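Local atomic coordinates of hydroxyethylthiazole kinase (Pyrococcus horikoshii, PDB entry 3HPD), a protein that probably catalyses the ATP- and magnesium-dependent phosphorylation of the hydroxyl group of 4-methyl-5-beta-hydroxyethylthiazole in thiamine diphosphate biosynthesis. Residues P16-V26 with L56-T66. Numbering follows the deposited sequence.
Sequences PLVHNITNFVV and LADAVVINIGT
His-19 and Ile-21 of strand 17-21 take the main-chain hydrogen bonds that tie it, in parallel, to strand 59-63: His-19 N donates to Ala-59 O, His-19 O receives Val-61 N at 2.7 Å, and Ile-21 repeats the pattern with Val-61 O and Asn-63 N. Before the ladder, Asp-58 stands in for a strand carbonyl: its OD2 accepts Leu-17 N at 2.9 Å through the anti lone pair, while its own N donates to Leu-17 O. On one face of the sheet, beta-branched Val-18 and Val-61 suit the extended backbone and meet CG1 to CG2 at 3.6 Å; Asn-20 lies alongside Val-61, against helix 193-205. Ile-21 and Ile-62 turn the other way, toward helix 69-85.

At the C-terminal ends of the strands, polar side chains take over. In Asn-63, CB lies 3.2 Å and CG 3.5 Å from Thr-22 OG1. With CG anti to the backbone N (chi1 -176°), the amide reaches across to the loop after strand 17-21. There OD1 receives Gly-65 N in its carbonyl plane, an Asx turn, while Asn-23 ND2 comes from above that plane at 2.8 Å, the amides lying 72° apart. This shared oxygen ties 16-26 to 56-66. ND2 of Asn-63 has a hydrogen bond elsewhere in the structure. Thr-66 OG1 accepts from Phe-24 N at 3.0 Å; a threonine hydroxyl, carried directly on CB, suits a place this close to the main chain. A water links this OG1 to Thr-22 O. Phe-24 itself meets Phe-24 of both neighbouring subunits edge-to-face.

Two parallel strands of the ribokinase-like fold are thus joined by regular main-chain hydrogen bonds, then by asparagine and threonine groups that fix the loops following them; Asn-20 lies near Met-43 and Val-26 near Gly-192, both predicted to bind substrate.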
loop_
_atom_site.group_PDB
_atom_site.type_symbol
_atom_site.label_atom_id
_atom_site.label_comp_id
_atom_site.label_asym_id
_atom_site.label_seq_id
_atom_site.Cartn_x
_atom_site.Cartn_y
_atom_site.Cartn_z
ATOM N N PRO A 16 -11.875 -6.533 18.685
ATOM C CA PRO A 16 -10.877 -7.602 18.587
ATOM C C PRO A 16 -9.615 -7.227 17.802
ATOM O O PRO A 16 -9.663 -6.412 16.878
ATOM C CB PRO A 16 -11.654 -8.731 17.916
ATOM C CG PRO A 16 -12.583 -7.981 17.006
ATOM C CD PRO A 16 -13.075 -6.858 17.892
ATOM N N LEU A 17 -8.491 -7.825 18.189
ATOM C CA LEU A 17 -7.218 -7.595 17.510
ATOM C C LEU A 17 -7.094 -8.716 16.482
ATOM O O LEU A 17 -7.087 -9.892 16.840
ATOM C CB LEU A 17 -6.050 -7.660 18.504
ATOM C CG LEU A 17 -4.635 -7.553 17.916
ATOM C CD1 LEU A 17 -4.489 -6.246 17.146
ATOM C CD2 LEU A 17 -3.603 -7.626 19.031
ATOM N N VAL A 18 -7.006 -8.352 15.208
ATOM C CA VAL A 18 -6.914 -9.347 14.149
ATOM C C VAL A 18 -5.532 -9.340 13.519
ATOM O O VAL A 18 -5.133 -8.372 12.872
ATOM C CB VAL A 18 -7.987 -9.088 13.061
ATOM C CG1 VAL A 18 -7.922 -10.169 11.988
ATOM C CG2 VAL A 18 -9.370 -9.051 13.700
ATOM N N HIS A 19 -4.802 -10.430 13.730
ATOM C CA HIS A 19 -3.453 -10.582 13.203
ATOM C C HIS A 19 -3.487 -11.008 11.739
ATOM O O HIS A 19 -4.043 -12.055 11.405
ATOM C CB HIS A 19 -2.701 -11.630 14.029
ATOM C CG HIS A 19 -1.317 -11.916 13.537
ATOM N ND1 HIS A 19 -0.581 -12.993 13.980
ATOM C CD2 HIS A 19 -0.534 -11.267 12.641
ATOM C CE1 HIS A 19 0.595 -12.998 13.377
ATOM N NE2 HIS A 19 0.648 -11.960 12.559
ATOM N N ASN A 20 -2.887 -10.197 10.870
ATOM C CA ASN A 20 -2.850 -10.500 9.442
ATOM C C ASN A 20 -1.449 -10.826 8.939
ATOM O O ASN A 20 -0.500 -10.077 9.185
ATOM C CB ASN A 20 -3.369 -9.310 8.612
ATOM C CG ASN A 20 -4.840 -9.027 8.830
ATOM O OD1 ASN A 20 -5.665 -9.240 7.938
ATOM N ND2 ASN A 20 -5.178 -8.536 10.016
ATOM N N ILE A 21 -1.328 -11.958 8.254
ATOM C CA ILE A 21 -0.079 -12.361 7.614
ATOM C C ILE A 21 -0.651 -12.318 6.208
ATOM O O ILE A 21 -1.232 -13.287 5.722
ATOM C CB ILE A 21 0.336 -13.780 8.010
ATOM C CG1 ILE A 21 0.505 -13.848 9.532
ATOM C CG2 ILE A 21 1.642 -14.146 7.313
ATOM C CD1 ILE A 21 0.817 -15.229 10.064
ATOM N N THR A 22 -0.500 -11.169 5.564
ATOM C CA THR A 22 -1.132 -10.960 4.279
ATOM C C THR A 22 -0.249 -10.548 3.097
ATOM O O THR A 22 0.981 -10.593 3.181
ATOM C CB THR A 22 -2.281 -9.947 4.500
ATOM O OG1 THR A 22 -3.117 -9.884 3.343
ATOM C CG2 THR A 22 -1.712 -8.563 4.823
ATOM N N ASN A 23 -0.880 -10.156 1.991
ATOM C CA ASN A 23 -0.129 -9.784 0.793
ATOM C C ASN A 23 0.157 -8.288 0.674
ATOM O O ASN A 23 -0.551 -7.455 1.235
ATOM C CB ASN A 23 -0.825 -10.334 -0.470
ATOM C CG ASN A 23 -2.029 -9.514 -0.903
ATOM O OD1 ASN A 23 -1.895 -8.357 -1.291
ATOM N ND2 ASN A 23 -3.212 -10.127 -0.861
ATOM N N PHE A 24 1.215 -7.962 -0.063
ATOM C CA PHE A 24 1.663 -6.583 -0.226
ATOM C C PHE A 24 0.677 -5.602 -0.827
ATOM O O PHE A 24 0.743 -4.405 -0.549
ATOM C CB PHE A 24 2.955 -6.561 -1.046
ATOM C CG PHE A 24 4.066 -7.362 -0.434
ATOM C CD1 PHE A 24 4.508 -7.086 0.857
ATOM C CD2 PHE A 24 4.667 -8.397 -1.143
ATOM C CE1 PHE A 24 5.527 -7.840 1.440
ATOM C CE2 PHE A 24 5.688 -9.157 -0.571
ATOM C CZ PHE A 24 6.122 -8.874 0.723
ATOM N N VAL A 25 -0.234 -6.099 -1.651
ATOM C CA VAL A 25 -1.210 -5.235 -2.299
ATOM C C VAL A 25 -2.320 -4.778 -1.357
ATOM O O VAL A 25 -2.886 -3.698 -1.540
ATOM C CB VAL A 25 -1.857 -5.960 -3.509
ATOM C CG1 VAL A 25 -2.864 -5.048 -4.203
ATOM C CG2 VAL A 25 -0.782 -6.399 -4.484
ATOM N N VAL A 26 -2.611 -5.578 -0.336
ATOM C CA VAL A 26 -3.709 -5.248 0.573
ATOM C C VAL A 26 -3.340 -4.885 2.010
ATOM O O VAL A 26 -4.215 -4.797 2.873
ATOM C CB VAL A 26 -4.730 -6.403 0.604
ATOM C CG1 VAL A 26 -5.100 -6.798 -0.826
ATOM C CG2 VAL A 26 -4.151 -7.602 1.357
ATOM N N LEU A 56 -1.237 -12.556 21.402
ATOM C CA LEU A 56 -1.845 -11.254 21.626
ATOM C C LEU A 56 -3.162 -11.107 20.863
ATOM O O LEU A 56 -4.114 -10.506 21.362
ATOM C CB LEU A 56 -0.859 -10.172 21.174
ATOM C CG LEU A 56 -0.594 -8.939 22.035
ATOM C CD1 LEU A 56 -0.428 -9.334 23.487
ATOM C CD2 LEU A 56 0.661 -8.242 21.518
ATOM N N ALA A 57 -3.203 -11.677 19.663
ATOM C CA ALA A 57 -4.370 -11.598 18.783
ATOM C C ALA A 57 -5.583 -12.422 19.189
ATOM O O ALA A 57 -5.488 -13.352 19.987
ATOM C CB ALA A 57 -3.960 -11.975 17.362
ATOM N N ASP A 58 -6.730 -12.067 18.614
ATOM C CA ASP A 58 -7.981 -12.763 18.876
ATOM C C ASP A 58 -8.364 -13.621 17.677
ATOM O O ASP A 58 -9.242 -14.480 17.762
ATOM C CB ASP A 58 -9.083 -11.747 19.183
ATOM C CG ASP A 58 -8.795 -10.950 20.436
ATOM O OD1 ASP A 58 -8.608 -11.585 21.497
ATOM O OD2 ASP A 58 -8.747 -9.701 20.365
ATOM N N ALA A 59 -7.689 -13.385 16.558
ATOM C CA ALA A 59 -7.935 -14.138 15.339
ATOM C C ALA A 59 -6.758 -13.926 14.398
ATOM O O ALA A 59 -6.043 -12.927 14.500
ATOM C CB ALA A 59 -9.229 -13.674 14.681
ATOM N N VAL A 60 -6.552 -14.876 13.492
ATOM C CA VAL A 60 -5.460 -14.792 12.534
ATOM C C VAL A 60 -5.994 -14.915 11.111
ATOM O O VAL A 60 -6.751 -15.831 10.804
ATOM C CB VAL A 60 -4.416 -15.917 12.774
ATOM C CG1 VAL A 60 -3.299 -15.827 11.743
ATOM C CG2 VAL A 60 -3.846 -15.805 14.184
ATOM N N VAL A 61 -5.602 -13.981 10.252
ATOM C CA VAL A 61 -6.018 -13.993 8.852
ATOM C C VAL A 61 -4.785 -14.233 7.985
ATOM O O VAL A 61 -3.805 -13.491 8.070
ATOM C CB VAL A 61 -6.675 -12.646 8.446
ATOM C CG1 VAL A 61 -6.962 -12.623 6.942
ATOM C CG2 VAL A 61 -7.969 -12.450 9.227
ATOM N N ILE A 62 -4.835 -15.283 7.169
ATOM C CA ILE A 62 -3.733 -15.631 6.280
ATOM C C ILE A 62 -4.172 -15.400 4.836
ATOM O O ILE A 62 -5.205 -15.905 4.402
ATOM C CB ILE A 62 -3.314 -17.110 6.458
ATOM C CG1 ILE A 62 -2.794 -17.331 7.882
ATOM C CG2 ILE A 62 -2.233 -17.474 5.437
ATOM C CD1 ILE A 62 -2.528 -18.786 8.230
ATOM N N ASN A 63 -3.381 -14.626 4.104
ATOM C CA ASN A 63 -3.677 -14.288 2.714
ATOM C C ASN A 63 -2.405 -14.534 1.898
ATOM O O ASN A 63 -1.395 -13.866 2.107
ATOM C CB ASN A 63 -4.091 -12.813 2.645
ATOM C CG ASN A 63 -4.509 -12.387 1.259
ATOM O OD1 ASN A 63 -3.820 -12.663 0.282
ATOM N ND2 ASN A 63 -5.641 -11.695 1.168
ATOM N N ILE A 64 -2.462 -15.481 0.966
ATOM C CA ILE A 64 -1.296 -15.847 0.154
ATOM C C ILE A 64 -1.113 -15.083 -1.158
ATOM O O ILE A 64 -0.346 -15.515 -2.018
ATOM C CB ILE A 64 -1.332 -17.352 -0.192
ATOM C CG1 ILE A 64 -2.523 -17.648 -1.113
ATOM C CG2 ILE A 64 -1.446 -18.175 1.082
ATOM C CD1 ILE A 64 -2.600 -19.099 -1.581
ATOM N N GLY A 65 -1.797 -13.950 -1.297
ATOM C CA GLY A 65 -1.723 -13.158 -2.520
ATOM C C GLY A 65 -0.361 -12.877 -3.139
ATOM O O GLY A 65 -0.224 -12.858 -4.366
ATOM N N THR A 66 0.646 -12.635 -2.306
ATOM C CA THR A 66 1.991 -12.351 -2.806
ATOM C C THR A 66 3.018 -13.164 -2.031
ATOM O O THR A 66 4.056 -12.647 -1.630
ATOM C CB THR A 66 2.349 -10.853 -2.657
ATOM O OG1 THR A 66 2.236 -10.468 -1.280
ATOM C CG2 THR A 66 1.420 -9.987 -3.507
HETATM O O HOH W 1 3.106 -11.422 1.310
#